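Local structure of putative dioxygenase (1H-3-hydroxy-4-oxoquinaldine 2,4-dioxygenase) (Mycobacteroides abscessus subsp. abscessus, 6RA3) at residues V26-W31 with V54-H59; A48-R53 with L85-F90; A76-L81 with L103-R108; C208-V213 with H233-Y238. The protein cleaves the ring of the Pseudomonas quinolone signal PQS with dioxygen, giving N-octanoylanthranilate and carbon monoxide, on an alpha/beta-hydrolase fold. One frame throughout, in Å; residues are numbered along the deposited sequence.

In the fold
The four contacts sample one mixed sheet and the helices that cover it. Interactions 1 and 2, both buried, share neighbouring strands, 24-28 and 51-54, and touch directly: interaction 1 lies where the strands part near the probable substrate-binding region, interaction 2 farther from the chain centre and beside a second subunit. Interactions 3 and 4 are partly buried. Interaction 3 packs two helices over the same strands, and Arg-57 of interaction 1 forms a salt bridge with its Asp-77. Interaction 4 closes the far edge of the sheet, its centre about 22 Å from that of interaction 1. Their chemistry follows position: carbonyls and waters in interaction 1, a guanidinium in interaction 2, aliphatic branches in interaction 3, and a regular backbone ladder in interaction 4.

Interaction 1: residues V26-W31 with V54-H59; sequences VTLSGW and VCWRGH
Trp-56 turns its indole edge to the chain leaving strand 24-28 of the alpha/beta-hydrolase sheet, where two neighbouring parallel strands part. Its NE1 donates to Ser-29 O at 2.7 Å, with that oxygen close to the indole plane although the nitrogen stands above the carbonyl plane; a weak second bond reaches Gly-30 O. With CG set beside the backbone N (chi1 -51°), the six-membered part of the indole extends to Leu-28, whose CD2 meets Trp-56 CH2 at 3.8 Å. Leu-28 and Val-54 run alongside each other, Leu-28 CD2 being 3.9 Å from Val-54 CB, while Val-26 CG1 touches Val-54 CG2. The last backbone link is Val-54 N to Thr-27 O, 3.0 Å.

Two waters continue the join. One bridges Thr-27 OG1, Ser-29 OG and Val-54 O; the other accepts from Ser-29 N and donates to Val-54 O. Ser-29 OG is also bonded to Asp-34.

Farther along, Trp-31 lies near His-97, which probably binds the substrate, and crosses His-59 at about a right angle. A type II turn from Trp-56 to His-59 brings this imidazole under Trp-56 CD1. Both ring nitrogens hold it, NE2 through Ala-32 N and His-59 ND1 by donating to Arg-57 O at 2.9 Å, nearly straight at 168°.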
loop_
_atom_site.group_PDB
_atom_site.type_symbol
_atom_site.label_atom_id
_atom_site.label_comp_id
_atom_site.label_asym_id
_atom_site.label_seq_id
_atom_site.Cartn_x
_atom_site.Cartn_y
_atom_site.Cartn_z
ATOM N N VAL A 26 -9.135 8.540 17.645
ATOM C CA VAL A 26 -9.118 9.007 16.257
ATOM C C VAL A 26 -7.942 9.959 16.112
ATOM O O VAL A 26 -7.912 11.033 16.734
ATOM C CB VAL A 26 -10.436 9.670 15.834
ATOM C CG1 VAL A 26 -10.337 10.164 14.389
ATOM C CG2 VAL A 26 -11.591 8.716 15.968
ATOM N N THR A 27 -6.939 9.534 15.353
ATOM C CA THR A 27 -5.759 10.330 15.137
ATOM C C THR A 27 -5.986 11.244 13.940
ATOM O O THR A 27 -6.603 10.858 12.937
ATOM C CB THR A 27 -4.509 9.481 14.923
ATOM O OG1 THR A 27 -4.467 8.950 13.589
ATOM C CG2 THR A 27 -4.445 8.357 15.942
ATOM N N LEU A 28 -5.525 12.477 14.091
ATOM C CA LEU A 28 -5.698 13.535 13.104
ATOM C C LEU A 28 -4.356 14.221 13.019
ATOM O O LEU A 28 -3.820 14.653 14.045
ATOM C CB LEU A 28 -6.792 14.518 13.509
ATOM C CG LEU A 28 -8.184 13.925 13.683
ATOM C CD1 LEU A 28 -9.086 14.913 14.398
ATOM C CD2 LEU A 28 -8.798 13.501 12.359
ATOM N N SER A 29 -3.799 14.278 11.810
ATOM C CA SER A 29 -2.464 14.796 11.614
ATOM C C SER A 29 -2.550 16.300 11.323
ATOM O O SER A 29 -3.633 16.882 11.252
ATOM C CB SER A 29 -1.756 14.027 10.494
ATOM O OG SER A 29 -1.648 12.638 10.793
ATOM N N GLY A 30 -1.392 16.936 11.214
ATOM C CA GLY A 30 -1.302 18.328 10.817
ATOM C C GLY A 30 -1.395 18.472 9.306
ATOM O O GLY A 30 -1.748 17.537 8.586
ATOM N N TRP A 31 -1.068 19.671 8.817
ATOM C CA TRP A 31 -1.148 19.928 7.385
ATOM C C TRP A 31 0.062 19.311 6.720
ATOM O O TRP A 31 1.160 19.366 7.252
ATOM C CB TRP A 31 -1.210 21.429 7.069
ATOM C CG TRP A 31 -2.522 22.007 7.291
ATOM C CD1 TRP A 31 -2.974 22.523 8.450
ATOM C CD2 TRP A 31 -3.612 22.115 6.346
ATOM N NE1 TRP A 31 -4.259 22.947 8.300
ATOM C CE2 TRP A 31 -4.672 22.714 7.017
ATOM C CE3 TRP A 31 -3.774 21.776 5.003
ATOM C CZ2 TRP A 31 -5.880 23.001 6.400
ATOM C CZ3 TRP A 31 -4.978 22.033 4.401
ATOM C CH2 TRP A 31 -6.016 22.650 5.092
ATOM N N VAL A 54 -6.797 8.865 10.643
ATOM C CA VAL A 54 -7.542 9.535 9.584
ATOM C C VAL A 54 -6.623 10.494 8.844
ATOM O O VAL A 54 -5.861 11.247 9.454
ATOM C CB VAL A 54 -8.763 10.292 10.132
ATOM C CG1 VAL A 54 -9.430 11.083 9.023
ATOM C CG2 VAL A 54 -9.746 9.345 10.754
ATOM N N CYS A 55 -6.717 10.467 7.521
ATOM C CA CYS A 55 -6.014 11.395 6.648
ATOM C C CYS A 55 -6.982 12.490 6.223
ATOM O O CYS A 55 -8.172 12.239 6.056
ATOM C CB CYS A 55 -5.480 10.678 5.400
ATOM S SG CYS A 55 -4.122 9.529 5.636
ATOM N N TRP A 56 -6.471 13.719 6.080
ATOM C CA TRP A 56 -7.262 14.785 5.475
ATOM C C TRP A 56 -7.480 14.518 3.982
ATOM O O TRP A 56 -6.709 13.807 3.332
ATOM C CB TRP A 56 -6.558 16.136 5.643
ATOM C CG TRP A 56 -6.136 16.441 7.031
ATOM C CD1 TRP A 56 -4.864 16.691 7.471
ATOM C CD2 TRP A 56 -6.987 16.524 8.178
ATOM N NE1 TRP A 56 -4.879 16.933 8.821
ATOM C CE2 TRP A 56 -6.172 16.829 9.278
ATOM C CE3 TRP A 56 -8.368 16.374 8.376
ATOM C CZ2 TRP A 56 -6.688 16.984 10.568
ATOM C CZ3 TRP A 56 -8.872 16.515 9.656
ATOM C CH2 TRP A 56 -8.037 16.843 10.728
ATOM N N ARG A 57 -8.557 15.083 3.453
ATOM C CA ARG A 57 -8.762 15.106 2.010
ATOM C C ARG A 57 -7.523 15.669 1.326
ATOM O O ARG A 57 -6.823 16.520 1.870
ATOM C CB ARG A 57 -10.038 15.896 1.654
ATOM C CG ARG A 57 -9.961 17.420 1.753
ATOM C CD ARG A 57 -11.204 18.075 1.179
ATOM N NE ARG A 57 -12.457 17.630 1.772
ATOM C CZ ARG A 57 -13.644 18.065 1.381
ATOM N NH1 ARG A 57 -13.740 18.939 0.384
ATOM N NH2 ARG A 57 -14.743 17.630 1.971
ATOM N N GLY A 58 -7.185 15.097 0.169
ATOM C CA GLY A 58 -5.981 15.490 -0.534
ATOM C C GLY A 58 -4.674 15.022 0.075
ATOM O O GLY A 58 -3.609 15.323 -0.481
ATOM N N HIS A 59 -4.709 14.303 1.201
ATOM C CA HIS A 59 -3.504 13.843 1.878
ATOM C C HIS A 59 -3.290 12.338 1.771
ATOM O O HIS A 59 -2.254 11.838 2.241
ATOM C CB HIS A 59 -3.549 14.216 3.378
ATOM C CG HIS A 59 -3.349 15.673 3.649
ATOM N ND1 HIS A 59 -4.266 16.632 3.278
ATOM C CD2 HIS A 59 -2.321 16.336 4.219
ATOM C CE1 HIS A 59 -3.826 17.823 3.645
ATOM N NE2 HIS A 59 -2.650 17.669 4.217
HETATM O O HOH W 1 -3.769 10.787 11.475
HETATM O O HOH W 2 -5.092 13.827 9.297
#

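Interaction 2: residues A48-R53 with L85-F90; sequences AQRTVR and LEVDSF
Polar contact here centres on Arg-50, which reaches across to the carbonyl of Leu-85. Arg-50 NH2 donates to Leu-85 O at 3.1 Å, lying in the carbonyl plane on a lone pair, while the oxygen is tilted 21° from the guanidinium plane. Arg-50 NH1 adds a weak bond to Leu-85 O at 3.4 Å, making an uneven fork. An extended side chain, with CG opposite the backbone N across the CA-CB bond (chi1 -178°), carries the group this far. NH2 also forms a salt bridge with Asp-16, which would be expected to balance the charge.

The carbonyl belongs to Leu-85, the residue just past helix 71-84, whose end is closed by a Schellman motif with Glu-86 as its C-prime residue. Helix 71-84 follows strand 51-54 in the alpha/beta-hydrolase fold, and the contact joins that strand to the loop leading into strand 90-95. Glu-86 itself bonds to Trp-144 and Phe-177 of the second subunit.

Apolar contacts complete the join. Val-87 CG2 sits over one guanidinium face, offset toward its rim and 3.7 Å from Arg-50 NH1. Deeper in, Val-52 CG1 and Leu-85 CD1 meet tip to tip at 4.0 Å, and Val-52 CG2 lies 4.3 Å from Val-87 CG2.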
loop_
_atom_site.group_PDB
_atom_site.type_symbol
_atom_site.label_atom_id
_atom_site.label_comp_id
_atom_site.label_asym_id
_atom_site.label_seq_id
_atom_site.Cartn_x
_atom_site.Cartn_y
_atom_site.Cartn_z
ATOM N N ALA A 48 -4.864 -0.294 23.468
ATOM C CA ALA A 48 -5.773 0.255 24.463
ATOM C C ALA A 48 -7.208 0.340 23.965
ATOM O O ALA A 48 -8.143 0.038 24.712
ATOM C CB ALA A 48 -5.270 1.639 24.901
ATOM N N GLN A 49 -7.414 0.726 22.709
ATOM C CA GLN A 49 -8.748 0.969 22.184
ATOM C C GLN A 49 -8.724 0.764 20.684
ATOM O O GLN A 49 -7.673 0.832 20.063
ATOM C CB GLN A 49 -9.238 2.403 22.441
ATOM C CG GLN A 49 -9.122 2.932 23.862
ATOM C CD GLN A 49 -10.125 2.300 24.828
ATOM O OE1 GLN A 49 -11.241 1.904 24.442
ATOM N NE2 GLN A 49 -9.727 2.211 26.098
ATOM N N ARG A 50 -9.900 0.566 20.106
ATOM C CA ARG A 50 -10.018 0.715 18.667
ATOM C C ARG A 50 -9.450 2.067 18.308
ATOM O O ARG A 50 -9.840 3.082 18.894
ATOM C CB ARG A 50 -11.469 0.617 18.210
ATOM C CG ARG A 50 -11.695 0.726 16.675
ATOM C CD ARG A 50 -13.180 0.764 16.327
ATOM N NE ARG A 50 -13.410 0.745 14.897
ATOM C CZ ARG A 50 -14.605 0.776 14.329
ATOM N NH1 ARG A 50 -15.691 0.847 15.058
ATOM N NH2 ARG A 50 -14.707 0.730 13.008
ATOM N N THR A 51 -8.485 2.062 17.394
ATOM C CA THR A 51 -7.825 3.266 16.909
ATOM C C THR A 51 -8.065 3.409 15.409
ATOM O O THR A 51 -7.803 2.475 14.642
ATOM C CB THR A 51 -6.347 3.183 17.227
ATOM O OG1 THR A 51 -6.194 3.171 18.651
ATOM C CG2 THR A 51 -5.570 4.366 16.613
ATOM N N VAL A 52 -8.594 4.564 15.005
ATOM C CA VAL A 52 -8.855 4.916 13.606
ATOM C C VAL A 52 -7.935 6.087 13.286
ATOM O O VAL A 52 -8.084 7.172 13.866
ATOM C CB VAL A 52 -10.329 5.291 13.365
ATOM C CG1 VAL A 52 -10.536 5.855 11.942
ATOM C CG2 VAL A 52 -11.250 4.137 13.610
ATOM N N ARG A 53 -6.965 5.868 12.408
ATOM C CA ARG A 53 -6.083 6.942 11.962
ATOM C C ARG A 53 -6.654 7.537 10.680
ATOM O O ARG A 53 -6.992 6.800 9.750
ATOM C CB ARG A 53 -4.659 6.446 11.740
ATOM C CG ARG A 53 -3.997 5.853 12.952
ATOM C CD ARG A 53 -2.527 5.638 12.709
ATOM N NE ARG A 53 -2.345 4.560 11.740
ATOM C CZ ARG A 53 -1.198 4.254 11.150
ATOM N NH1 ARG A 53 -0.093 4.944 11.405
ATOM N NH2 ARG A 53 -1.161 3.239 10.303
ATOM N N LEU A 85 -18.015 4.203 9.640
ATOM C CA LEU A 85 -17.340 3.110 10.342
ATOM C C LEU A 85 -18.037 2.705 11.642
ATOM O O LEU A 85 -17.472 1.915 12.414
ATOM C CB LEU A 85 -15.904 3.489 10.645
ATOM C CG LEU A 85 -14.992 3.747 9.439
ATOM C CD1 LEU A 85 -13.686 4.381 9.880
ATOM C CD2 LEU A 85 -14.723 2.456 8.688
ATOM N N GLU A 86 -19.250 3.212 11.860
ATOM C CA GLU A 86 -20.035 3.055 13.088
ATOM C C GLU A 86 -19.180 3.200 14.342
ATOM O O GLU A 86 -19.215 2.376 15.266
ATOM C CB GLU A 86 -20.767 1.727 13.088
ATOM C CG GLU A 86 -21.657 1.548 11.904
ATOM C CD GLU A 86 -22.211 0.139 11.836
ATOM O OE1 GLU A 86 -23.019 -0.232 12.735
ATOM O OE2 GLU A 86 -21.810 -0.590 10.889
ATOM N N VAL A 87 -18.412 4.274 14.374
ATOM C CA VAL A 87 -17.732 4.701 15.582
ATOM C C VAL A 87 -18.729 5.548 16.348
ATOM O O VAL A 87 -19.270 6.516 15.806
ATOM C CB VAL A 87 -16.461 5.486 15.262
ATOM C CG1 VAL A 87 -15.905 6.125 16.524
ATOM C CG2 VAL A 87 -15.429 4.559 14.622
ATOM N N ASP A 88 -19.017 5.157 17.584
ATOM C CA ASP A 88 -19.861 5.999 18.424
ATOM C C ASP A 88 -18.983 7.015 19.149
ATOM O O ASP A 88 -18.547 8.007 18.549
ATOM C CB ASP A 88 -20.689 5.158 19.401
ATOM C CG ASP A 88 -21.782 5.988 20.098
ATOM O OD1 ASP A 88 -21.908 7.212 19.801
ATOM O OD2 ASP A 88 -22.529 5.416 20.929
ATOM N N SER A 89 -18.691 6.786 20.424
ATOM C CA SER A 89 -17.937 7.772 21.177
ATOM C C SER A 89 -16.459 7.656 20.841
ATOM O O SER A 89 -15.926 6.559 20.645
ATOM C CB SER A 89 -18.166 7.615 22.683
ATOM O OG SER A 89 -17.754 6.342 23.156
ATOM N N PHE A 90 -15.789 8.802 20.763
ATOM C CA PHE A 90 -14.411 8.793 20.324
ATOM C C PHE A 90 -13.675 9.994 20.873
ATOM O O PHE A 90 -14.265 11.013 21.240
ATOM C CB PHE A 90 -14.310 8.732 18.786
ATOM C CG PHE A 90 -14.931 9.911 18.047
ATOM C CD1 PHE A 90 -16.258 9.883 17.646
ATOM C CD2 PHE A 90 -14.159 10.997 17.692
ATOM C CE1 PHE A 90 -16.817 10.953 16.915
ATOM C CE2 PHE A 90 -14.700 12.060 16.960
ATOM C CZ PHE A 90 -16.017 12.035 16.575
#

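Interaction 3: residues A76-L81 with L103-R108; sequences ADTIGL and LEIADR
Helices 76-81 and 103-108 approach with their axes 10.0 Å apart at closest approach and crossing at -58°. Their backbones come closest at Ile-79 and Ile-105, whose CA atoms are 7.1 Å apart. Such spacing leaves room for branched side chains between the helices, and it is these that make the contact. Both segments belong to longer helices, 71-84 and 99-109, of the alpha/beta-hydrolase fold.

The side chains of Ile-79 and Ile-105 pass one another head to tail. CG1 of Ile-79 rests 3.7 Å from CG2 of Ile-105, the branch lying trans to its own amide nitrogen when chi1 is -65°. The other arm of Ile-105 ends at CD1, which meets Thr-78 from across, 3.8 Å from Thr-78 CG2. The hydroxyl of Thr-78 is bonded to the Met-74 carbonyl one turn earlier, while the methyl faces Ile-105. Toward the sheet, both Thr-78 and Ile-105 touch Leu-28.

At the outer margin Arg-108 lays its aliphatic stem against Ile-79, with Arg-108 CD 4.0 Å from Ile-79 CD1. The extended chain then brings Arg-108 NH1 to 3.9 Å from Ala-76 CB. The guanidinium is steadied within its own helix: Arg-108 NE donates to Glu-104 OE2 at 2.6 Å, almost straight at 175°, with the carboxylate oxygen in the guanidinium plane and using its anti lone pair.

No hydrogen bond or salt bridge crosses between the segments. Cohesion therefore rests on aliphatic contact, while the intrahelical ion pair probably offsets the charge of Arg-108 and keeps its methylenes beside Ile-79.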
loop_
_atom_site.group_PDB
_atom_site.type_symbol
_atom_site.label_atom_id
_atom_site.label_comp_id
_atom_site.label_asym_id
_atom_site.label_seq_id
_atom_site.Cartn_x
_atom_site.Cartn_y
_atom_site.Cartn_z
ATOM N N ALA A 76 -16.115 17.903 8.701
ATOM C CA ALA A 76 -17.234 17.227 8.073
ATOM C C ALA A 76 -16.797 15.875 7.529
ATOM O O ALA A 76 -17.578 14.925 7.555
ATOM C CB ALA A 76 -17.827 18.085 6.950
ATOM N N ASP A 77 -15.556 15.786 7.014
ATOM C CA ASP A 77 -15.051 14.535 6.431
ATOM C C ASP A 77 -14.776 13.497 7.517
ATOM O O ASP A 77 -15.102 12.313 7.360
ATOM C CB ASP A 77 -13.735 14.737 5.662
ATOM C CG ASP A 77 -13.851 15.627 4.429
ATOM O OD1 ASP A 77 -12.769 16.045 3.956
ATOM O OD2 ASP A 77 -14.966 15.887 3.943
ATOM N N THR A 78 -14.093 13.918 8.589
ATOM C CA THR A 78 -13.727 13.008 9.662
ATOM C C THR A 78 -14.968 12.469 10.338
ATOM O O THR A 78 -15.061 11.267 10.609
ATOM C CB THR A 78 -12.826 13.727 10.663
ATOM O OG1 THR A 78 -11.608 14.120 10.023
ATOM C CG2 THR A 78 -12.495 12.827 11.885
ATOM N N ILE A 79 -15.952 13.340 10.579
ATOM C CA ILE A 79 -17.211 12.903 11.167
ATOM C C ILE A 79 -17.947 11.965 10.226
ATOM O O ILE A 79 -18.566 10.984 10.661
ATOM C CB ILE A 79 -18.084 14.119 11.537
ATOM C CG1 ILE A 79 -17.416 14.939 12.643
ATOM C CG2 ILE A 79 -19.490 13.656 11.942
ATOM C CD1 ILE A 79 -18.122 16.243 12.967
ATOM N N GLY A 80 -17.950 12.271 8.931
ATOM C CA GLY A 80 -18.662 11.412 8.001
ATOM C C GLY A 80 -18.041 10.029 7.936
ATOM O O GLY A 80 -18.748 9.021 7.813
ATOM N N LEU A 81 -16.711 9.968 8.024
ATOM C CA LEU A 81 -16.007 8.688 8.041
ATOM C C LEU A 81 -16.371 7.881 9.286
ATOM O O LEU A 81 -16.624 6.677 9.205
ATOM C CB LEU A 81 -14.500 8.918 7.996
ATOM C CG LEU A 81 -13.657 7.653 7.846
ATOM C CD1 LEU A 81 -13.708 7.172 6.394
ATOM C CD2 LEU A 81 -12.260 7.900 8.286
ATOM N N LEU A 103 -11.368 20.510 17.452
ATOM C CA LEU A 103 -12.290 21.299 18.275
ATOM C C LEU A 103 -13.599 21.566 17.540
ATOM O O LEU A 103 -14.677 21.557 18.147
ATOM C CB LEU A 103 -11.603 22.594 18.697
ATOM C CG LEU A 103 -10.337 22.306 19.510
ATOM C CD1 LEU A 103 -9.459 23.521 19.683
ATOM C CD2 LEU A 103 -10.743 21.760 20.877
ATOM N N GLU A 104 -13.533 21.770 16.227
ATOM C CA GLU A 104 -14.760 21.892 15.460
ATOM C C GLU A 104 -15.564 20.614 15.558
ATOM O O GLU A 104 -16.787 20.658 15.734
ATOM C CB GLU A 104 -14.442 22.239 13.990
ATOM C CG GLU A 104 -15.669 22.377 13.091
ATOM C CD GLU A 104 -16.636 23.477 13.546
ATOM O OE1 GLU A 104 -16.172 24.428 14.204
ATOM O OE2 GLU A 104 -17.853 23.387 13.244
ATOM N N ILE A 105 -14.893 19.456 15.456
ATOM C CA ILE A 105 -15.602 18.178 15.581
ATOM C C ILE A 105 -16.217 18.052 16.974
ATOM O O ILE A 105 -17.366 17.608 17.129
ATOM C CB ILE A 105 -14.663 16.991 15.280
ATOM C CG1 ILE A 105 -14.187 17.008 13.812
ATOM C CG2 ILE A 105 -15.356 15.655 15.621
ATOM C CD1 ILE A 105 -12.902 16.171 13.545
ATOM N N ALA A 106 -15.458 18.412 18.012
ATOM C CA ALA A 106 -16.011 18.335 19.366
ATOM C C ALA A 106 -17.248 19.209 19.498
ATOM O O ALA A 106 -18.232 18.811 20.131
ATOM C CB ALA A 106 -14.972 18.743 20.396
ATOM N N ASP A 107 -17.229 20.393 18.877
ATOM C CA ASP A 107 -18.354 21.315 19.003
ATOM C C ASP A 107 -19.576 20.799 18.262
ATOM O O ASP A 107 -20.715 21.007 18.703
ATOM C CB ASP A 107 -17.959 22.689 18.470
ATOM C CG ASP A 107 -18.990 23.756 18.785
ATOM O OD1 ASP A 107 -19.781 23.563 19.735
ATOM O OD2 ASP A 107 -19.011 24.783 18.063
ATOM N N ARG A 108 -19.369 20.125 17.130
ATOM C CA ARG A 108 -20.518 19.707 16.339
ATOM C C ARG A 108 -21.267 18.545 16.971
ATOM O O ARG A 108 -22.486 18.431 16.799
ATOM C CB ARG A 108 -20.062 19.336 14.931
ATOM C CG ARG A 108 -19.545 20.515 14.134
ATOM C CD ARG A 108 -19.221 20.118 12.715
ATOM N NE ARG A 108 -18.756 21.281 11.964
ATOM C CZ ARG A 108 -18.702 21.343 10.643
ATOM N NH1 ARG A 108 -19.078 20.298 9.929
ATOM N NH2 ARG A 108 -18.266 22.443 10.048
#

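Interaction 4: residues C208-V213 with H233-Y238; sequences CAIRHV and HPWFSY
Arg-211 bends over Ser-237, its paired residue on the neighbouring parallel strand. A turn at chi3 (-39°) brings Arg-211 NE to 3.0 Å from Ser-237 OG, which receives its hydrogen bond tilted out of the guanidinium plane. The serine hydroxyl stands between its own backbone N and carbonyl carbon (chi1 59°), facing the arginine. A water accepts from Arg-211 NH2 at the guanidinium edge, and NH1 forms salt bridges with Glu-259 and Asp-262.

On the other face Ile-210 and Phe-236 make apolar contacts, beside His-212 and Tyr-238. Ile-210 CD1 runs beside the indole, 3.9 Å from Trp-235 CZ3. Ile-210 CG2 lies 4.2 Å from Phe-236 CD1. The phenyl ring reaches on, Phe-236 CZ meeting His-212 CB at 4.1 Å. The His-212 imidazole turns from the neighbouring strand, bonded at ND1 to His-226 and at NE2 to Leu-122 N. His-233 CB rests over one face of the Trp-235 indole, toward its rim.

Backbone bonds set this register: Ile-210 N to Trp-235 O at 2.9 Å, Ser-237 N to Ile-210 O at 3.0 Å, and His-212 N to Ser-237 O. Helix 221-232 links the two strands in a beta-alpha-beta crossover, the repeating unit by which the alpha/beta-hydrolase sheet grows toward its edge strand, 236-240.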
loop_
_atom_site.group_PDB
_atom_site.type_symbol
_atom_site.label_atom_id
_atom_site.label_comp_id
_atom_site.label_asym_id
_atom_site.label_seq_id
_atom_site.Cartn_x
_atom_site.Cartn_y
_atom_site.Cartn_z
ATOM N N CYS A 208 -16.185 19.486 26.219
ATOM C CA CYS A 208 -15.655 18.207 26.668
ATOM C C CYS A 208 -14.297 18.422 27.355
ATOM O O CYS A 208 -13.761 19.531 27.395
ATOM C CB CYS A 208 -15.518 17.252 25.478
ATOM S SG CYS A 208 -14.223 17.770 24.324
ATOM N N ALA A 209 -13.732 17.344 27.894
ATOM C CA ALA A 209 -12.397 17.412 28.476
ATOM C C ALA A 209 -11.357 17.611 27.387
ATOM O O ALA A 209 -11.305 16.853 26.412
ATOM C CB ALA A 209 -12.092 16.141 29.256
ATOM N N ILE A 210 -10.525 18.624 27.543
ATOM C CA ILE A 210 -9.513 18.938 26.546
ATOM C C ILE A 210 -8.155 18.940 27.217
ATOM O O ILE A 210 -8.004 19.471 28.321
ATOM C CB ILE A 210 -9.808 20.290 25.867
ATOM C CG1 ILE A 210 -11.135 20.209 25.118
ATOM C CG2 ILE A 210 -8.671 20.676 24.975
ATOM C CD1 ILE A 210 -11.718 21.549 24.716
ATOM N N ARG A 211 -7.165 18.354 26.552
ATOM C CA ARG A 211 -5.799 18.330 27.056
ATOM C C ARG A 211 -4.855 18.750 25.945
ATOM O O ARG A 211 -4.854 18.151 24.863
ATOM C CB ARG A 211 -5.386 16.951 27.598
ATOM C CG ARG A 211 -3.922 16.936 28.119
ATOM C CD ARG A 211 -3.567 15.767 29.085
ATOM N NE ARG A 211 -4.642 15.439 30.024
ATOM C CZ ARG A 211 -4.659 14.367 30.815
ATOM N NH1 ARG A 211 -3.649 13.489 30.809
ATOM N NH2 ARG A 211 -5.693 14.170 31.626
ATOM N N HIS A 212 -4.041 19.765 26.220
ATOM C CA HIS A 212 -2.966 20.166 25.327
ATOM C C HIS A 212 -1.658 19.627 25.878
ATOM O O HIS A 212 -1.346 19.814 27.059
ATOM C CB HIS A 212 -2.911 21.690 25.176
ATOM C CG HIS A 212 -1.857 22.167 24.232
ATOM N ND1 HIS A 212 -1.259 23.402 24.352
ATOM C CD2 HIS A 212 -1.296 21.583 23.148
ATOM C CE1 HIS A 212 -0.367 23.555 23.390
ATOM N NE2 HIS A 212 -0.366 22.462 22.649
ATOM N N VAL A 213 -0.931 18.910 25.034
ATOM C CA VAL A 213 0.384 18.375 25.340
ATOM C C VAL A 213 1.339 18.967 24.323
ATOM O O VAL A 213 1.042 18.972 23.123
ATOM C CB VAL A 213 0.402 16.836 25.268
ATOM C CG1 VAL A 213 1.777 16.323 25.534
ATOM C CG2 VAL A 213 -0.585 16.239 26.248
ATOM N N HIS A 233 -11.086 26.834 34.018
ATOM C CA HIS A 233 -11.915 25.859 33.309
ATOM C C HIS A 233 -11.559 24.465 33.807
ATOM O O HIS A 233 -10.458 23.966 33.488
ATOM C CB HIS A 233 -11.708 25.948 31.797
ATOM C CG HIS A 233 -12.130 27.259 31.199
ATOM N ND1 HIS A 233 -11.227 28.233 30.831
ATOM C CD2 HIS A 233 -13.356 27.752 30.904
ATOM C CE1 HIS A 233 -11.877 29.270 30.335
ATOM N NE2 HIS A 233 -13.170 29.001 30.360
ATOM N N PRO A 234 -12.426 23.824 34.599
ATOM C CA PRO A 234 -12.131 22.453 35.051
ATOM C C PRO A 234 -11.859 21.480 33.914
ATOM O O PRO A 234 -11.040 20.574 34.085
ATOM C CB PRO A 234 -13.397 22.064 35.833
ATOM C CG PRO A 234 -13.959 23.371 36.310
ATOM C CD PRO A 234 -13.682 24.338 35.180
ATOM N N TRP A 235 -12.511 21.646 32.754
ATOM C CA TRP A 235 -12.401 20.658 31.681
ATOM C C TRP A 235 -11.073 20.706 30.945
ATOM O O TRP A 235 -10.811 19.819 30.127
ATOM C CB TRP A 235 -13.538 20.833 30.669
ATOM C CG TRP A 235 -13.875 22.240 30.327
ATOM C CD1 TRP A 235 -14.913 22.976 30.829
ATOM C CD2 TRP A 235 -13.185 23.094 29.401
ATOM N NE1 TRP A 235 -14.911 24.236 30.272
ATOM C CE2 TRP A 235 -13.862 24.331 29.391
ATOM C CE3 TRP A 235 -12.064 22.929 28.576
ATOM C CZ2 TRP A 235 -13.453 25.400 28.587
ATOM C CZ3 TRP A 235 -11.654 23.998 27.781
ATOM C CH2 TRP A 235 -12.349 25.211 27.794
ATOM N N PHE A 236 -10.236 21.696 31.204
ATOM C CA PHE A 236 -8.973 21.843 30.505
ATOM C C PHE A 236 -7.842 21.368 31.395
ATOM O O PHE A 236 -7.830 21.624 32.600
ATOM C CB PHE A 236 -8.730 23.300 30.083
ATOM C CG PHE A 236 -7.460 23.501 29.292
ATOM C CD1 PHE A 236 -7.467 23.416 27.899
ATOM C CD2 PHE A 236 -6.257 23.778 29.930
ATOM C CE1 PHE A 236 -6.281 23.623 27.163
ATOM C CE2 PHE A 236 -5.076 23.978 29.206
ATOM C CZ PHE A 236 -5.079 23.891 27.824
ATOM N N SER A 237 -6.901 20.665 30.785
ATOM C CA SER A 237 -5.658 20.260 31.415
ATOM C C SER A 237 -4.592 20.324 30.348
ATOM O O SER A 237 -4.886 20.496 29.163
ATOM C CB SER A 237 -5.721 18.836 32.002
ATOM O OG SER A 237 -6.031 17.892 30.981
ATOM N N TYR A 238 -3.350 20.145 30.765
ATOM C CA TYR A 238 -2.229 20.335 29.864
ATOM C C TYR A 238 -0.990 19.743 30.514
ATOM O O TYR A 238 -0.971 19.444 31.710
ATOM C CB TYR A 238 -2.000 21.823 29.552
ATOM C CG TYR A 238 -1.257 22.567 30.654
ATOM C CD1 TYR A 238 0.135 22.607 30.674
ATOM C CD2 TYR A 238 -1.949 23.201 31.680
ATOM C CE1 TYR A 238 0.819 23.271 31.669
ATOM C CE2 TYR A 238 -1.273 23.879 32.688
ATOM C CZ TYR A 238 0.113 23.908 32.674
ATOM O OH TYR A 238 0.793 24.576 33.665
HETATM O O HOH W 3 -8.374 15.568 31.739
#